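Long-range contacts in N-(5'-phosphoribosyl)anthranilate isomerase (Pyrococcus furiosus, PDB 4AAJ), which catalyses the isomerisation of N-(5-phospho-beta-D-ribosyl)anthranilate to 1-(2-carboxyphenylamino)-1-deoxy-D-ribulose 5-phosphate, the third step from chorismate to tryptophan: residues K29-L34 / A61-E66; K39-T44 / S68-F73. All coordinates share one frame; numbering follows the deposited sequence.

In the fold
Both contacts lie on one side of a monomeric (beta/alpha)8 barrel. Contact 1 belongs to the outer layer: the start of helix 31-38 meets helix 58-67 through aliphatic side chains, with a sulfate at one helix end. Contact 2 is the more deeply buried, joining strands 43-47 and 72-76 and the turns that lead into them. Helix 58-67 connects these two strands, so contact 1 packs the connecting helix of their beta-alpha-beta unit against helix 31-38. The layers touch directly: I64 and I65 pack on V72, while L34 packs on S68 and T44. Contact 1 is apolar packing without a hydrogen bond between its segments; contact 2 adds two backbone bonds to its apolar packing.

Contact 1: residues K29-L34 / A61-E66; sequences KSLEEL and AREIIE. With SO4 (sulfate ion), chain D.
L31 lays its branched end over the main chain of helix 58-67 at E63 and I64, with CD2 only 3.3 Å from E63 O. Its other methyl, CD1, meets the carboxylate oxygen E63 OE1, the two side chains crossing at about a right angle; that same oxygen is held in a salt bridge by K60. One turn further on, L34 places CG anti to its backbone N (chi1 174°), which carries CD2 across to I64 O at 3.4 Å. I64 fills the gap between the helices: CG2 faces the L34 methyl, while CD1 reaches the backbone just before helix 31-38, 3.8 Å from S30 N. A beta-branched isoleucine suits this place because its two arms serve different neighbours.

S30 is the N-cap of helix 31-38, its OG accepting from E33 N at 3.1 Å. E33 in turn ties back to the residue before the cap, OE1 accepting from K29 N at 2.8 Å. The first two amides after S30, L31 N and E32 N, bind sulfate O1 and O3, and K60 adds a third bond to the anion. The chemistry thus divides: aliphatic groups join the helices, whereas the polar helix start, probably helped by its dipole, attracts an anion, here one likely from the crystallisation liquor.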
loop_
_atom_site.group_PDB
_atom_site.type_symbol
_atom_site.label_atom_id
_atom_site.label_comp_id
_atom_site.label_asym_id
_atom_site.label_seq_id
_atom_site.Cartn_x
_atom_site.Cartn_y
_atom_site.Cartn_z
ATOM N N LYS A 29 13.651 -1.773 -3.830
ATOM C CA LYS A 29 14.806 -0.917 -3.612
ATOM C C LYS A 29 15.712 -0.759 -4.833
ATOM O O LYS A 29 16.658 0.028 -4.800
ATOM C CB LYS A 29 15.633 -1.424 -2.430
ATOM C CG LYS A 29 14.867 -1.487 -1.115
ATOM C CD LYS A 29 15.764 -1.913 0.040
ATOM C CE LYS A 29 16.645 -0.762 0.496
ATOM N NZ LYS A 29 17.258 -1.058 1.819
ATOM N N SER A 30 15.412 -1.479 -5.908
ATOM C CA SER A 30 16.270 -1.449 -7.094
ATOM C C SER A 30 15.463 -1.575 -8.372
ATOM O O SER A 30 14.357 -2.130 -8.376
ATOM C CB SER A 30 17.272 -2.605 -7.033
ATOM O OG SER A 30 16.589 -3.844 -6.961
ATOM N N LEU A 31 16.043 -1.084 -9.463
ATOM C CA LEU A 31 15.520 -1.355 -10.803
ATOM C C LEU A 31 15.407 -2.856 -11.093
ATOM O O LEU A 31 14.499 -3.286 -11.805
ATOM C CB LEU A 31 16.357 -0.635 -11.873
ATOM C CG LEU A 31 16.341 0.901 -11.812
ATOM C CD1 LEU A 31 17.536 1.508 -12.544
ATOM C CD2 LEU A 31 15.040 1.460 -12.359
ATOM N N GLU A 32 16.310 -3.654 -10.521
ATOM C CA GLU A 32 16.247 -5.111 -10.654
ATOM C C GLU A 32 14.954 -5.676 -10.055
ATOM O O GLU A 32 14.264 -6.485 -10.681
ATOM C CB GLU A 32 17.486 -5.765 -10.013
ATOM C CG GLU A 32 17.650 -7.250 -10.303
ATOM C CD GLU A 32 18.073 -7.557 -11.738
ATOM O OE1 GLU A 32 18.172 -6.625 -12.571
ATOM O OE2 GLU A 32 18.306 -8.750 -12.035
ATOM N N GLU A 33 14.617 -5.220 -8.851
ATOM C CA GLU A 33 13.377 -5.629 -8.194
ATOM C C GLU A 33 12.147 -5.105 -8.941
ATOM O O GLU A 33 11.125 -5.766 -8.982
ATOM C CB GLU A 33 13.369 -5.156 -6.742
ATOM C CG GLU A 33 14.096 -6.098 -5.791
ATOM C CD GLU A 33 14.104 -5.587 -4.363
ATOM O OE1 GLU A 33 14.457 -4.411 -4.156
ATOM O OE2 GLU A 33 13.770 -6.363 -3.443
ATOM N N LEU A 34 12.272 -3.924 -9.541
ATOM C CA LEU A 34 11.202 -3.380 -10.383
ATOM C C LEU A 34 10.863 -4.348 -11.521
ATOM O O LEU A 34 9.704 -4.666 -11.744
ATOM C CB LEU A 34 11.575 -1.990 -10.917
ATOM C CG LEU A 34 10.616 -1.344 -11.935
ATOM C CD1 LEU A 34 9.244 -1.076 -11.312
ATOM C CD2 LEU A 34 11.200 -0.060 -12.489
ATOM N N ALA A 61 14.533 6.369 -5.959
ATOM C CA ALA A 61 13.076 6.471 -6.168
ATOM C C ALA A 61 12.765 7.025 -7.566
ATOM O O ALA A 61 11.947 6.463 -8.288
ATOM C CB ALA A 61 12.433 7.340 -5.085
ATOM N N ARG A 62 13.430 8.121 -7.936
ATOM C CA ARG A 62 13.296 8.746 -9.258
ATOM C C ARG A 62 13.540 7.744 -10.383
ATOM O O ARG A 62 12.748 7.678 -11.348
ATOM C CB ARG A 62 14.303 9.884 -9.365
ATOM C CG ARG A 62 13.886 11.092 -10.178
ATOM C CD ARG A 62 14.433 12.367 -9.533
ATOM N NE ARG A 62 15.855 12.300 -9.164
ATOM C CZ ARG A 62 16.418 12.961 -8.147
ATOM N NH1 ARG A 62 15.697 13.745 -7.353
ATOM N NH2 ARG A 62 17.720 12.828 -7.910
ATOM N N GLU A 63 14.621 6.972 -10.265
ATOM C CA GLU A 63 14.958 5.931 -11.256
ATOM C C GLU A 63 13.888 4.856 -11.390
ATOM O O GLU A 63 13.574 4.411 -12.497
ATOM C CB GLU A 63 16.254 5.238 -10.884
ATOM C CG GLU A 63 17.473 6.120 -11.005
ATOM C CD GLU A 63 18.734 5.450 -10.499
ATOM O OE1 GLU A 63 18.739 4.215 -10.287
ATOM O OE2 GLU A 63 19.733 6.172 -10.329
ATOM N N ILE A 64 13.345 4.421 -10.259
ATOM C CA ILE A 64 12.340 3.354 -10.275
ATOM C C ILE A 64 11.059 3.891 -10.908
ATOM O O ILE A 64 10.469 3.217 -11.775
ATOM C CB ILE A 64 12.107 2.768 -8.868
ATOM C CG1 ILE A 64 13.259 1.817 -8.508
ATOM C CG2 ILE A 64 10.808 1.979 -8.796
ATOM C CD1 ILE A 64 13.474 1.642 -7.017
ATOM N N ILE A 65 10.656 5.093 -10.498
ATOM C CA ILE A 65 9.441 5.750 -11.018
ATOM C C ILE A 65 9.526 5.990 -12.533
ATOM O O ILE A 65 8.589 5.670 -13.274
ATOM C CB ILE A 65 9.144 7.064 -10.262
ATOM C CG1 ILE A 65 8.760 6.733 -8.802
ATOM C CG2 ILE A 65 8.074 7.892 -10.974
ATOM C CD1 ILE A 65 8.691 7.938 -7.879
ATOM N N GLU A 66 10.645 6.550 -12.988
ATOM C CA GLU A 66 10.775 6.897 -14.402
ATOM C C GLU A 66 10.842 5.683 -15.334
ATOM O O GLU A 66 10.576 5.822 -16.539
ATOM C CB GLU A 66 11.982 7.813 -14.629
ATOM C CG GLU A 66 13.312 7.076 -14.576
ATOM C CD GLU A 66 14.516 7.991 -14.613
ATOM O OE1 GLU A 66 14.356 9.197 -14.909
ATOM O OE2 GLU A 66 15.634 7.476 -14.347
HETATM S S SO4 D . 19.714 -1.568 -9.730
HETATM O O1 SO4 D . 18.972 -0.307 -9.487
HETATM O O2 SO4 D . 20.493 -1.412 -10.976
HETATM O O3 SO4 D . 18.815 -2.726 -9.891
HETATM O O4 SO4 D . 20.617 -1.807 -8.579
#

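Contact 2: residues K39-T44 / S68-F73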
loop_
_atom_site.group_PDB
_atom_site.type_symbol
_atom_site.label_atom_id
_atom_site.label_comp_id
_atom_site.label_asym_id
_atom_site.label_seq_id
_atom_site.Cartn_x
_atom_site.Cartn_y
_atom_site.Cartn_z
ATOM N N LYS A 39 6.566 -7.831 -13.899
ATOM C CA LYS A 39 6.124 -8.996 -14.672
ATOM C C LYS A 39 4.693 -9.427 -14.350
ATOM O O LYS A 39 3.949 -9.815 -15.254
ATOM C CB LYS A 39 7.084 -10.177 -14.496
ATOM C CG LYS A 39 8.404 -10.012 -15.233
ATOM C CD LYS A 39 9.051 -11.357 -15.533
ATOM C CE LYS A 39 10.345 -11.193 -16.319
ATOM N NZ LYS A 39 11.433 -10.556 -15.522
ATOM N N HIS A 40 4.312 -9.349 -13.072
ATOM C CA HIS A 40 3.025 -9.892 -12.616
ATOM C C HIS A 40 2.160 -8.969 -11.780
ATOM O O HIS A 40 0.941 -9.116 -11.769
ATOM C CB HIS A 40 3.234 -11.218 -11.878
ATOM C CG HIS A 40 3.864 -12.304 -12.728
ATOM N ND1 HIS A 40 3.285 -12.778 -13.848
ATOM C CD2 HIS A 40 5.056 -13.013 -12.572
ATOM C CE1 HIS A 40 4.067 -13.734 -14.390
ATOM N NE2 HIS A 40 5.150 -13.876 -13.607
ATOM N N ALA A 41 2.768 -8.009 -11.084
ATOM C CA ALA A 41 2.016 -7.118 -10.177
ATOM C C ALA A 41 1.281 -5.965 -10.863
ATOM O O ALA A 41 1.658 -5.520 -11.949
ATOM C CB ALA A 41 2.932 -6.578 -9.093
ATOM N N ASP A 42 0.235 -5.468 -10.206
ATOM C CA ASP A 42 -0.521 -4.323 -10.701
ATOM C C ASP A 42 0.117 -2.991 -10.288
ATOM O O ASP A 42 -0.056 -1.965 -10.943
ATOM C CB ASP A 42 -1.965 -4.388 -10.197
ATOM C CG ASP A 42 -2.700 -5.640 -10.676
ATOM O OD1 ASP A 42 -2.816 -5.819 -11.907
ATOM O OD2 ASP A 42 -3.138 -6.443 -9.824
ATOM N N ALA A 43 0.835 -3.011 -9.174
ATOM C CA ALA A 43 1.485 -1.801 -8.674
ATOM C C ALA A 43 2.653 -2.176 -7.781
ATOM O O ALA A 43 2.765 -3.314 -7.323
ATOM C CB ALA A 43 0.490 -0.911 -7.922
ATOM N N THR A 44 3.520 -1.200 -7.523
ATOM C CA THR A 44 4.626 -1.405 -6.591
ATOM C C THR A 44 4.766 -0.131 -5.749
ATOM O O THR A 44 3.957 0.801 -5.871
ATOM C CB THR A 44 5.940 -1.801 -7.332
ATOM O OG1 THR A 44 6.937 -2.212 -6.386
ATOM C CG2 THR A 44 6.487 -0.656 -8.181
ATOM N N SER A 68 9.284 2.578 -14.692
ATOM C CA SER A 68 8.271 1.585 -14.403
ATOM C C SER A 68 7.089 1.586 -15.383
ATOM O O SER A 68 6.583 2.634 -15.764
ATOM C CB SER A 68 7.752 1.769 -12.978
ATOM O OG SER A 68 6.826 0.752 -12.655
ATOM N N ALA A 69 6.647 0.390 -15.737
ATOM C CA ALA A 69 5.462 0.219 -16.580
ATOM C C ALA A 69 4.186 0.117 -15.735
ATOM O O ALA A 69 3.078 0.070 -16.276
ATOM C CB ALA A 69 5.627 -1.012 -17.463
ATOM N N ILE A 70 4.338 0.085 -14.410
ATOM C CA ILE A 70 3.183 -0.006 -13.493
ATOM C C ILE A 70 3.221 1.155 -12.485
ATOM O O ILE A 70 4.270 1.746 -12.268
ATOM C CB ILE A 70 3.114 -1.384 -12.766
ATOM C CG1 ILE A 70 4.352 -1.627 -11.873
ATOM C CG2 ILE A 70 2.873 -2.523 -13.769
ATOM C CD1 ILE A 70 4.282 -2.908 -11.039
ATOM N N PRO A 71 2.071 1.521 -11.894
ATOM C CA PRO A 71 2.092 2.579 -10.881
ATOM C C PRO A 71 3.097 2.275 -9.771
ATOM O O PRO A 71 3.130 1.161 -9.241
ATOM C CB PRO A 71 0.667 2.545 -10.328
ATOM C CG PRO A 71 -0.146 2.137 -11.525
ATOM C CD PRO A 71 0.689 1.101 -12.219
ATOM N N VAL A 72 3.908 3.276 -9.450
ATOM C CA VAL A 72 4.834 3.182 -8.326
ATOM C C VAL A 72 4.384 4.170 -7.252
ATOM O O VAL A 72 4.377 5.387 -7.454
ATOM C CB VAL A 72 6.279 3.501 -8.770
ATOM C CG1 VAL A 72 7.246 3.463 -7.574
ATOM C CG2 VAL A 72 6.728 2.506 -9.819
ATOM N N PHE A 73 3.986 3.635 -6.106
ATOM C CA PHE A 73 3.578 4.476 -4.996
ATOM C C PHE A 73 4.815 4.996 -4.255
ATOM O O PHE A 73 5.693 4.222 -3.918
ATOM C CB PHE A 73 2.670 3.684 -4.055
ATOM C CG PHE A 73 1.246 3.579 -4.560
ATOM C CD1 PHE A 73 0.898 2.621 -5.514
ATOM C CD2 PHE A 73 0.277 4.466 -4.104
ATOM C CE1 PHE A 73 -0.416 2.552 -6.008
ATOM C CE2 PHE A 73 -1.036 4.400 -4.578
ATOM C CZ PHE A 73 -1.374 3.442 -5.536
#
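T44 and V72 lie side by side in neighbouring parallel strands, pointing the same way, with their CG2 methyls 3.6 Å apart. This is the tight end of the contact. T44 N donates to P71 O at 2.9 Å, and F73 N returns a nearly straight bond to T44 O (2.8 Å, 178° at the hydrogen), so T44 is gripped through both its amide and its carbonyl. T44 OG1, anti to the backbone N (chi1 -170°), instead reaches I25 O in the preceding strand, letting one threonine offer a methyl to one neighbour and a hydroxyl to the other. The edge of the F73 ring receives A43 CB, 4.1 Å from CE1, and T44 O lies in the ring plane; alanine is small enough to fit beside so large a ring.

Toward the turns, where D42, I70 and P71 are partly exposed, the hold is looser and lacks strand pairing. I70 spreads over the chain from A41 to T44, CD1 lying 3.7 Å from A43 C, and P71 CD rests 3.4 Å from D42 O. D42 OD2 is held outside this contact, by K224 in a salt bridge and by V23 N. Before I70, S68 OG donates to I70 O at 2.8 Å, bracing the turn. Such pairing of successive parallel strands, joined by a helix outside them, is the beta-alpha-beta unit of the TIM barrel.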